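Local coordinates for cystathionine beta-lyase family protein, YNBB B.subtilis ortholog (Clostridium acetobutylicum, PDB 3HVY) that probably acts as a pyridoxal-phosphate-dependent carbon-sulfur lyase of the methionine gamma-lyase family and may take part in aluminium resistance, at residues G106-R114 and Y263-V271; A304-M315 and Y326-I337. One frame throughout, in Å; residues are numbered along the deposited sequence.

Interaction 1 of 2, residues G106-R114 and Y263-V271; sequences GAALFGNLR and YVTQATFRV. With EDO (1,2-ethanediol), chain S.
Asn112 and Tyr263 provide the straighter of the two hydrogen bonds between the segments. ND2 of Asn112 donates to Tyr263 O at 2.9 Å, with 172° at the hydrogen, and also to Ala108 O, four residues back, in the helix that precedes it. Both acceptors lie close to the amide plane, which fixes the rotation of the group. Tyr263 O receives ND2 on one face of its carbonyl plane and Ala267 N on the other. OD1 of Asn112 meets Tyr263 CD1, the amide standing almost at a right angle to the ring.

The second polar link runs from Arg114 NH2 to Gln266 OE1, 2.9 Å and more bent. The oxygen sits in the guanidinium plane, whereas the donor lies above the amide plane of Gln266. Arg114 NH1 turns back to Gly111 O at 2.8 Å, so the same guanidinium also ties Gly111 O to Gln266.

Arg270 makes the stacking. Its guanidinium lies flat on Phe110, CZ 4.0 Å from the ring centroid and the planes 15° apart, a cation-pi pair. With CG anti to the backbone N and a bend at chi2 (65°), the chain first passes Ala107 CA and Phe110 CB before NH1 comes over the ring.

Backbone and small side chains do the close packing: Gly111 CA comes to 4.2 Å from Ala267 CA, and Ala107 CB presses on Val271 CG2 at a tight 3.4 Å. Ala107, Ala108 and Ala267 all rest on Ile257 of strand 255-259, so the helix pair lies against the seven-stranded sheet.

Across the subunit boundary, Arg114 reaches Glu147, Gln266 reaches Lys141 O and Arg270 reaches Thr272 O, all of the second subunit. The chemistry thus implies that the side chains that join the segments also bind the second subunit.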
loop_
_atom_site.group_PDB
_atom_site.type_symbol
_atom_site.label_atom_id
_atom_site.label_comp_id
_atom_site.label_asym_id
_atom_site.label_seq_id
_atom_site.Cartn_x
_atom_site.Cartn_y
_atom_site.Cartn_z
ATOM N N GLY D 106 -8.448 -13.113 22.782
ATOM C CA GLY D 106 -8.334 -12.295 23.990
ATOM C C GLY D 106 -9.325 -11.145 24.092
ATOM O O GLY D 106 -9.879 -10.912 25.162
ATOM N N ALA D 107 -9.541 -10.419 22.997
ATOM C CA ALA D 107 -10.454 -9.293 22.987
ATOM C C ALA D 107 -11.898 -9.797 23.241
ATOM O O ALA D 107 -12.693 -9.137 23.916
ATOM C CB ALA D 107 -10.358 -8.547 21.656
ATOM N N ALA D 108 -12.243 -10.951 22.667
ATOM C CA ALA D 108 -13.568 -11.543 22.857
ATOM C C ALA D 108 -13.775 -11.904 24.334
ATOM O O ALA D 108 -14.845 -11.671 24.872
ATOM C CB ALA D 108 -13.785 -12.750 21.963
ATOM N N LEU D 109 -12.725 -12.397 25.004
ATOM C CA LEU D 109 -12.801 -12.733 26.405
ATOM C C LEU D 109 -12.836 -11.500 27.306
ATOM O O LEU D 109 -13.782 -11.334 28.078
ATOM C CB LEU D 109 -11.659 -13.669 26.800
ATOM C CG LEU D 109 -11.638 -15.017 26.033
ATOM C CD1 LEU D 109 -10.284 -15.757 26.253
ATOM C CD2 LEU D 109 -12.861 -15.832 26.444
ATOM N N PHE D 110 -11.833 -10.624 27.189
ATOM C CA PHE D 110 -11.780 -9.420 28.003
ATOM C C PHE D 110 -13.062 -8.636 27.890
ATOM O O PHE D 110 -13.641 -8.240 28.878
ATOM C CB PHE D 110 -10.604 -8.517 27.645
ATOM C CG PHE D 110 -9.363 -8.816 28.406
ATOM C CD1 PHE D 110 -9.214 -8.369 29.703
ATOM C CD2 PHE D 110 -8.329 -9.541 27.825
ATOM C CE1 PHE D 110 -8.055 -8.662 30.451
ATOM C CE2 PHE D 110 -7.167 -9.854 28.583
ATOM C CZ PHE D 110 -7.043 -9.396 29.886
ATOM N N GLY D 111 -13.536 -8.445 26.679
ATOM C CA GLY D 111 -14.717 -7.628 26.510
ATOM C C GLY D 111 -15.968 -8.115 27.204
ATOM O O GLY D 111 -16.828 -7.300 27.609
ATOM N N ASN D 112 -16.066 -9.427 27.367
ATOM C CA ASN D 112 -17.269 -10.063 27.890
ATOM C C ASN D 112 -17.161 -10.575 29.308
ATOM O O ASN D 112 -17.983 -11.357 29.765
ATOM C CB ASN D 112 -17.727 -11.124 26.878
ATOM C CG ASN D 112 -18.381 -10.494 25.640
ATOM O OD1 ASN D 112 -19.463 -9.968 25.762
ATOM N ND2 ASN D 112 -17.695 -10.496 24.446
ATOM N N LEU D 113 -16.157 -10.085 30.025
ATOM C CA LEU D 113 -15.897 -10.469 31.405
ATOM C C LEU D 113 -15.595 -9.235 32.245
ATOM O O LEU D 113 -15.030 -8.256 31.766
ATOM C CB LEU D 113 -14.708 -11.437 31.504
ATOM C CG LEU D 113 -15.065 -12.829 30.970
ATOM C CD1 LEU D 113 -13.813 -13.616 30.598
ATOM C CD2 LEU D 113 -16.003 -13.599 31.915
ATOM N N ARG D 114 -15.965 -9.321 33.516
ATOM C CA ARG D 114 -15.772 -8.258 34.489
ATOM C C ARG D 114 -15.269 -8.843 35.810
ATOM O O ARG D 114 -15.319 -10.063 36.046
ATOM C CB ARG D 114 -17.097 -7.518 34.743
ATOM C CG ARG D 114 -17.691 -6.836 33.485
ATOM C CD ARG D 114 -16.881 -5.659 32.968
ATOM N NE ARG D 114 -17.662 -4.941 31.951
ATOM C CZ ARG D 114 -17.628 -5.174 30.642
ATOM N NH1 ARG D 114 -16.835 -6.090 30.148
ATOM N NH2 ARG D 114 -18.400 -4.470 29.811
ATOM N N TYR D 263 -22.296 -9.263 22.342
ATOM C CA TYR D 263 -20.974 -9.756 22.709
ATOM C C TYR D 263 -19.869 -9.275 21.760
ATOM O O TYR D 263 -18.739 -8.974 22.200
ATOM C CB TYR D 263 -20.998 -11.281 22.821
ATOM C CG TYR D 263 -22.139 -11.783 23.687
ATOM C CD1 TYR D 263 -22.451 -11.155 24.889
ATOM C CD2 TYR D 263 -22.896 -12.884 23.317
ATOM C CE1 TYR D 263 -23.495 -11.612 25.699
ATOM C CE2 TYR D 263 -23.926 -13.379 24.134
ATOM C CZ TYR D 263 -24.231 -12.739 25.323
ATOM O OH TYR D 263 -25.293 -13.194 26.155
ATOM N N VAL D 264 -20.208 -9.091 20.485
ATOM C CA VAL D 264 -19.240 -8.574 19.526
ATOM C C VAL D 264 -18.982 -7.130 19.893
ATOM O O VAL D 264 -17.826 -6.700 19.971
ATOM C CB VAL D 264 -19.745 -8.697 18.068
ATOM C CG1 VAL D 264 -18.754 -8.031 17.100
ATOM C CG2 VAL D 264 -19.935 -10.189 17.724
ATOM N N THR D 265 -20.047 -6.368 20.157
ATOM C CA THR D 265 -19.866 -4.973 20.513
ATOM C C THR D 265 -18.995 -4.789 21.761
ATOM O O THR D 265 -18.130 -3.882 21.797
ATOM C CB THR D 265 -21.181 -4.294 20.705
ATOM O OG1 THR D 265 -21.791 -4.226 19.439
ATOM C CG2 THR D 265 -21.028 -2.851 21.261
ATOM N N GLN D 266 -19.202 -5.610 22.793
ATOM C CA GLN D 266 -18.353 -5.474 23.973
ATOM C C GLN D 266 -16.852 -5.729 23.663
ATOM O O GLN D 266 -15.934 -5.101 24.264
ATOM C CB GLN D 266 -18.822 -6.340 25.107
ATOM C CG GLN D 266 -20.112 -5.885 25.834
ATOM C CD GLN D 266 -20.069 -4.442 26.331
ATOM O OE1 GLN D 266 -19.182 -4.033 27.090
ATOM N NE2 GLN D 266 -21.043 -3.666 25.897
ATOM N N ALA D 267 -16.605 -6.717 22.815
ATOM C CA ALA D 267 -15.265 -7.024 22.356
ATOM C C ALA D 267 -14.660 -5.834 21.659
ATOM O O ALA D 267 -13.465 -5.558 21.845
ATOM C CB ALA D 267 -15.265 -8.259 21.415
ATOM N N THR D 268 -15.448 -5.126 20.833
ATOM C CA THR D 268 -14.884 -3.968 20.139
ATOM C C THR D 268 -14.332 -2.878 21.090
ATOM O O THR D 268 -13.427 -2.123 20.708
ATOM C CB THR D 268 -15.833 -3.301 19.131
ATOM O OG1 THR D 268 -16.887 -2.662 19.847
ATOM C CG2 THR D 268 -16.381 -4.329 18.060
ATOM N N PHE D 269 -14.908 -2.742 22.268
ATOM C CA PHE D 269 -14.471 -1.727 23.251
ATOM C C PHE D 269 -13.159 -2.094 23.881
ATOM O O PHE D 269 -12.428 -1.205 24.387
ATOM C CB PHE D 269 -15.522 -1.472 24.345
ATOM C CG PHE D 269 -16.837 -0.927 23.829
ATOM C CD1 PHE D 269 -16.877 0.043 22.847
ATOM C CD2 PHE D 269 -18.041 -1.376 24.367
ATOM C CE1 PHE D 269 -18.095 0.547 22.384
ATOM C CE2 PHE D 269 -19.252 -0.883 23.905
ATOM C CZ PHE D 269 -19.273 0.084 22.929
ATOM N N ARG D 270 -12.853 -3.394 23.899
ATOM C CA ARG D 270 -11.516 -3.863 24.301
ATOM C C ARG D 270 -10.484 -3.677 23.188
ATOM O O ARG D 270 -9.303 -3.377 23.438
ATOM C CB ARG D 270 -11.559 -5.329 24.669
ATOM C CG ARG D 270 -10.207 -6.001 24.738
ATOM C CD ARG D 270 -9.318 -5.450 25.847
ATOM N NE ARG D 270 -7.950 -5.948 25.635
ATOM C CZ ARG D 270 -7.079 -6.147 26.608
ATOM N NH1 ARG D 270 -7.410 -5.901 27.858
ATOM N NH2 ARG D 270 -5.869 -6.602 26.339
ATOM N N VAL D 271 -10.935 -3.849 21.953
ATOM C CA VAL D 271 -10.040 -3.709 20.817
ATOM C C VAL D 271 -9.607 -2.275 20.641
ATOM O O VAL D 271 -8.460 -2.032 20.320
ATOM C CB VAL D 271 -10.635 -4.284 19.500
ATOM C CG1 VAL D 271 -9.640 -4.024 18.328
ATOM C CG2 VAL D 271 -10.909 -5.795 19.662
HETATM C C1 EDO S . -9.630 -5.063 30.345
HETATM O O1 EDO S . -10.300 -5.003 29.084
HETATM C C2 EDO S . -9.183 -3.671 30.665
HETATM O O2 EDO S . -7.819 -3.456 30.250
#

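Interaction 2 of 2, residues A304-M315 and Y326-I337; sequences AVKGAVFCARIM and YNDKRTDIIQAI. With EDO (1,2-ethanediol), chain Y.
Arg330 lies along Val305 and Val309 of helix 287-317. CB and CG run past Val305 CG1, the nearer pair being CG to CG1 at 4.0 Å; CG also touches Val309 CG2. A bend at chi2 (-51°) then swings the chain over Val309, whose CG2 sits 3.8 Å from Arg330 CZ, over one face of the guanidinium. At the edge, NE donates to Asp328 O, 2.9 Å away and in the guanidinium plane. NH1 and NH2 both donate to Gln335 OE1, which so takes two bonds from one guanidinium, NH1 at 2.8 Å. NH1 also brushes Ala308 CB, while NH2 meets Ala312 CB and donates to Lys325 O.

The setting is the C-terminal domain expected of a fold-type I PLP enzyme, where the long helix packs on an antiparallel sheet. Strand 334-338 lies between 321-323 and 402-406, and its segment runs only 16° from the direction of helix 304-315. Gln335 points from it toward the helix, its NE2 donating to Ala336 O and Pro324 O, which keeps OE1 turned to Arg330. Further along, Ile337 CD1 packs on Cys311 SG at 3.7 Å and on Met315 (selenomethionine) CG. At the other end Ile333 CG2 rests on Ala304 CB, and a water donates to both Ala304 O and Ile333 O.

Toward the outside, Arg313 runs along the Tyr326 ring in the same direction. Arg313 CD sits over the ring face, 3.9 Å from its centroid, and the guanidinium follows, stacked off-centre toward the hydroxyl, its NE salt-bridged to Asp30.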
loop_
_atom_site.group_PDB
_atom_site.type_symbol
_atom_site.label_atom_id
_atom_site.label_comp_id
_atom_site.label_asym_id
_atom_site.label_seq_id
_atom_site.Cartn_x
_atom_site.Cartn_y
_atom_site.Cartn_z
ATOM N N ALA D 304 -5.750 -27.443 1.869
ATOM C CA ALA D 304 -4.958 -27.736 3.084
ATOM C C ALA D 304 -5.499 -29.005 3.756
ATOM O O ALA D 304 -4.731 -29.840 4.199
ATOM C CB ALA D 304 -4.970 -26.543 4.013
ATOM N N VAL D 305 -6.818 -29.176 3.774
ATOM C CA VAL D 305 -7.428 -30.389 4.271
ATOM C C VAL D 305 -6.928 -31.598 3.486
ATOM O O VAL D 305 -6.510 -32.587 4.088
ATOM C CB VAL D 305 -8.963 -30.343 4.311
ATOM C CG1 VAL D 305 -9.546 -31.693 4.821
ATOM C CG2 VAL D 305 -9.513 -29.174 5.211
ATOM N N LYS D 306 -6.959 -31.539 2.154
ATOM C CA LYS D 306 -6.451 -32.617 1.328
ATOM C C LYS D 306 -5.014 -32.916 1.630
ATOM O O LYS D 306 -4.654 -34.055 1.662
ATOM C CB LYS D 306 -6.660 -32.301 -0.138
ATOM C CG LYS D 306 -8.139 -32.361 -0.539
ATOM C CD LYS D 306 -8.309 -32.069 -2.071
ATOM C CE LYS D 306 -9.797 -32.073 -2.467
ATOM N NZ LYS D 306 -10.094 -31.983 -3.930
ATOM N N GLY D 307 -4.191 -31.896 1.866
ATOM C CA GLY D 307 -2.806 -32.105 2.240
ATOM C C GLY D 307 -2.684 -32.824 3.550
ATOM O O GLY D 307 -1.879 -33.717 3.687
ATOM N N ALA D 308 -3.530 -32.477 4.507
ATOM C CA ALA D 308 -3.495 -33.120 5.815
ATOM C C ALA D 308 -3.848 -34.653 5.720
ATOM O O ALA D 308 -3.162 -35.521 6.260
ATOM C CB ALA D 308 -4.495 -32.388 6.772
ATOM N N VAL D 309 -4.911 -34.943 4.983
ATOM C CA VAL D 309 -5.440 -36.294 4.775
ATOM C C VAL D 309 -4.476 -37.155 4.003
ATOM O O VAL D 309 -4.279 -38.303 4.341
ATOM C CB VAL D 309 -6.861 -36.206 4.097
ATOM C CG1 VAL D 309 -7.334 -37.577 3.572
ATOM C CG2 VAL D 309 -7.929 -35.573 5.080
ATOM N N PHE D 310 -3.885 -36.606 2.936
ATOM C CA PHE D 310 -2.839 -37.314 2.185
ATOM C C PHE D 310 -1.615 -37.545 3.088
ATOM O O PHE D 310 -1.038 -38.635 3.139
ATOM C CB PHE D 310 -2.419 -36.493 0.966
ATOM C CG PHE D 310 -1.197 -37.029 0.253
ATOM C CD1 PHE D 310 -1.273 -38.169 -0.530
ATOM C CD2 PHE D 310 0.043 -36.438 0.423
ATOM C CE1 PHE D 310 -0.143 -38.662 -1.171
ATOM C CE2 PHE D 310 1.178 -36.946 -0.166
ATOM C CZ PHE D 310 1.090 -38.058 -0.978
ATOM N N CYS D 311 -1.224 -36.537 3.837
ATOM C CA CYS D 311 -0.105 -36.734 4.779
ATOM C C CYS D 311 -0.388 -37.893 5.775
ATOM O O CYS D 311 0.459 -38.764 6.010
ATOM C CB CYS D 311 0.158 -35.431 5.528
ATOM S SG CYS D 311 1.485 -35.556 6.755
ATOM N N ALA D 312 -1.553 -37.850 6.426
ATOM C CA ALA D 312 -2.036 -38.903 7.309
ATOM C C ALA D 312 -1.862 -40.304 6.688
ATOM O O ALA D 312 -1.359 -41.203 7.334
ATOM C CB ALA D 312 -3.573 -38.666 7.664
ATOM N N ARG D 313 -2.352 -40.491 5.457
ATOM C CA ARG D 313 -2.274 -41.807 4.833
ATOM C C ARG D 313 -0.863 -42.205 4.469
ATOM O O ARG D 313 -0.443 -43.310 4.814
ATOM C CB ARG D 313 -3.162 -41.960 3.609
ATOM C CG ARG D 313 -3.202 -43.382 3.087
ATOM C CD ARG D 313 -3.531 -44.391 4.181
ATOM N NE ARG D 313 -3.943 -45.704 3.623
ATOM C CZ ARG D 313 -4.232 -46.797 4.333
ATOM N NH1 ARG D 313 -4.158 -46.823 5.681
ATOM N NH2 ARG D 313 -4.527 -47.916 3.682
ATOM N N ILE D 314 -0.110 -41.313 3.814
ATOM C CA ILE D 314 1.230 -41.692 3.408
ATOM C C ILE D 314 2.162 -41.943 4.610
ATOM O O ILE D 314 2.941 -42.880 4.589
ATOM C CB ILE D 314 1.849 -40.737 2.373
ATOM C CG1 ILE D 314 2.978 -41.469 1.613
ATOM C CG2 ILE D 314 2.339 -39.396 3.020
ATOM C CD1 ILE D 314 3.655 -40.582 0.470
HETATM N N MSE D 315 2.063 -41.166 5.676
HETATM C CA MSE D 315 2.957 -41.397 6.811
HETATM C C MSE D 315 2.553 -42.727 7.479
HETATM O O MSE D 315 3.379 -43.470 7.992
HETATM C CB MSE D 315 2.914 -40.222 7.790
HETATM C CG MSE D 315 3.357 -38.880 7.187
HETATM SE SE MSE D 315 5.126 -38.980 6.443
HETATM C CE MSE D 315 6.152 -39.058 8.094
ATOM N N TYR D 326 -6.556 -40.832 8.140
ATOM C CA TYR D 326 -6.932 -40.330 6.838
ATOM C C TYR D 326 -8.410 -40.302 6.567
ATOM O O TYR D 326 -8.889 -39.436 5.864
ATOM C CB TYR D 326 -6.220 -41.145 5.754
ATOM C CG TYR D 326 -6.773 -42.492 5.426
ATOM C CD1 TYR D 326 -6.668 -43.546 6.329
ATOM C CD2 TYR D 326 -7.346 -42.749 4.184
ATOM C CE1 TYR D 326 -7.116 -44.785 6.033
ATOM C CE2 TYR D 326 -7.785 -44.032 3.858
ATOM C CZ TYR D 326 -7.667 -45.037 4.784
ATOM O OH TYR D 326 -8.077 -46.304 4.523
ATOM N N ASN D 327 -9.130 -41.246 7.153
ATOM C CA ASN D 327 -10.546 -41.337 6.961
ATOM C C ASN D 327 -11.358 -40.849 8.116
ATOM O O ASN D 327 -12.541 -41.074 8.108
ATOM C CB ASN D 327 -10.974 -42.724 6.504
ATOM C CG ASN D 327 -10.815 -43.764 7.580
ATOM O OD1 ASN D 327 -10.153 -43.535 8.584
ATOM N ND2 ASN D 327 -11.406 -44.914 7.373
ATOM N N ASP D 328 -10.727 -40.208 9.114
ATOM C CA ASP D 328 -11.448 -39.431 10.119
ATOM C C ASP D 328 -11.800 -38.114 9.484
ATOM O O ASP D 328 -10.911 -37.370 9.068
ATOM C CB ASP D 328 -10.567 -39.098 11.331
ATOM C CG ASP D 328 -10.293 -40.300 12.200
ATOM O OD1 ASP D 328 -11.181 -41.169 12.316
ATOM O OD2 ASP D 328 -9.212 -40.356 12.802
ATOM N N LYS D 329 -13.082 -37.821 9.383
ATOM C CA LYS D 329 -13.523 -36.579 8.747
ATOM C C LYS D 329 -13.090 -35.369 9.616
ATOM O O LYS D 329 -13.228 -35.346 10.827
ATOM C CB LYS D 329 -15.032 -36.579 8.447
ATOM C CG LYS D 329 -15.496 -37.741 7.460
ATOM C CD LYS D 329 -14.770 -37.728 6.088
ATOM C CE LYS D 329 -15.403 -38.670 5.043
ATOM N NZ LYS D 329 -15.072 -40.101 5.213
ATOM N N ARG D 330 -12.485 -34.401 8.945
ATOM C CA ARG D 330 -11.827 -33.295 9.589
ATOM C C ARG D 330 -12.710 -32.127 10.011
ATOM O O ARG D 330 -13.802 -31.885 9.469
ATOM C CB ARG D 330 -10.721 -32.788 8.652
ATOM C CG ARG D 330 -9.763 -33.873 8.139
ATOM C CD ARG D 330 -9.232 -34.666 9.251
ATOM N NE ARG D 330 -8.410 -35.850 8.904
ATOM C CZ ARG D 330 -7.084 -35.816 8.802
ATOM N NH1 ARG D 330 -6.437 -34.682 8.910
ATOM N NH2 ARG D 330 -6.398 -36.919 8.571
ATOM N N THR D 331 -12.208 -31.436 11.024
ATOM C CA THR D 331 -12.812 -30.216 11.473
ATOM C C THR D 331 -11.871 -29.041 11.403
ATOM O O THR D 331 -12.329 -27.868 11.456
ATOM C CB THR D 331 -13.370 -30.378 12.901
ATOM O OG1 THR D 331 -14.321 -29.350 13.127
ATOM C CG2 THR D 331 -12.281 -30.301 13.966
ATOM N N ASP D 332 -10.550 -29.324 11.341
ATOM C CA ASP D 332 -9.546 -28.307 11.121
ATOM C C ASP D 332 -8.492 -28.811 10.115
ATOM O O ASP D 332 -8.634 -29.895 9.571
ATOM C CB ASP D 332 -8.946 -27.819 12.432
ATOM C CG ASP D 332 -8.141 -28.869 13.120
ATOM O OD1 ASP D 332 -7.654 -29.754 12.409
ATOM O OD2 ASP D 332 -7.971 -28.812 14.351
ATOM N N ILE D 333 -7.491 -27.991 9.841
ATOM C CA ILE D 333 -6.455 -28.303 8.838
ATOM C C ILE D 333 -5.186 -28.957 9.408
ATOM O O ILE D 333 -4.213 -29.169 8.689
ATOM C CB ILE D 333 -6.032 -27.060 7.996
ATOM C CG1 ILE D 333 -5.459 -25.949 8.863
ATOM C CG2 ILE D 333 -7.209 -26.506 7.137
ATOM C CD1 ILE D 333 -4.677 -24.877 8.083
ATOM N N ILE D 334 -5.212 -29.317 10.670
ATOM C CA ILE D 334 -4.015 -29.818 11.326
ATOM C C ILE D 334 -3.863 -31.338 11.200
ATOM O O ILE D 334 -4.856 -32.059 11.273
ATOM C CB ILE D 334 -4.033 -29.521 12.826
ATOM C CG1 ILE D 334 -4.301 -28.032 13.098
ATOM C CG2 ILE D 334 -2.715 -29.997 13.495
ATOM C CD1 ILE D 334 -3.374 -27.132 12.374
ATOM N N GLN D 335 -2.602 -31.802 11.036
ATOM C CA GLN D 335 -2.280 -33.205 10.987
ATOM C C GLN D 335 -1.125 -33.430 11.923
ATOM O O GLN D 335 -0.109 -32.754 11.800
ATOM C CB GLN D 335 -1.802 -33.646 9.608
ATOM C CG GLN D 335 -1.579 -35.157 9.482
ATOM C CD GLN D 335 -2.824 -35.958 9.854
ATOM O OE1 GLN D 335 -3.889 -35.699 9.323
ATOM N NE2 GLN D 335 -2.679 -36.951 10.748
ATOM N N ALA D 336 -1.267 -34.413 12.804
ATOM C CA ALA D 336 -0.214 -34.826 13.757
ATOM C C ALA D 336 0.389 -36.169 13.328
ATOM O O ALA D 336 -0.310 -37.025 12.778
ATOM C CB ALA D 336 -0.779 -34.890 15.222
ATOM N N ILE D 337 1.688 -36.335 13.568
ATOM C CA ILE D 337 2.415 -37.525 13.193
ATOM C C ILE D 337 3.306 -37.895 14.414
ATOM O O ILE D 337 4.072 -37.053 14.872
ATOM C CB ILE D 337 3.351 -37.261 11.995
ATOM C CG1 ILE D 337 2.615 -36.572 10.811
ATOM C CG2 ILE D 337 4.089 -38.578 11.574
ATOM C CD1 ILE D 337 3.569 -36.036 9.735
HETATM C C1 EDO Y . -6.488 -30.599 -6.146
HETATM O O1 EDO Y . -5.527 -29.600 -5.846
HETATM C C2 EDO Y . -7.441 -30.727 -4.983
HETATM O O2 EDO Y . -8.604 -29.891 -5.095
HETATM O O HOH W 1 -3.154 -29.024 6.256
HETATM O O HOH W 2 -4.070 -42.369 8.188
#

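Both contacts are largely buried, but they share no helix or strand and lie on opposite sides of the chain's centre, 34 Å apart between centres. Interaction 1 joins two helices against the large mixed sheet, where the second subunit meets it; interaction 2 joins a helix to a strand and loop of the antiparallel sheet and is touched by no other protein chain. Direct hydrogen bonds cross between the segments in the first; the second has none, and is joined by apolar packing, an arginine-tyrosine stack and a water bridge, its polar ties running mostly within one segment. Each has an arginine laid on an aromatic ring, over the ring's face beside the second subunit and off-centre near the surface.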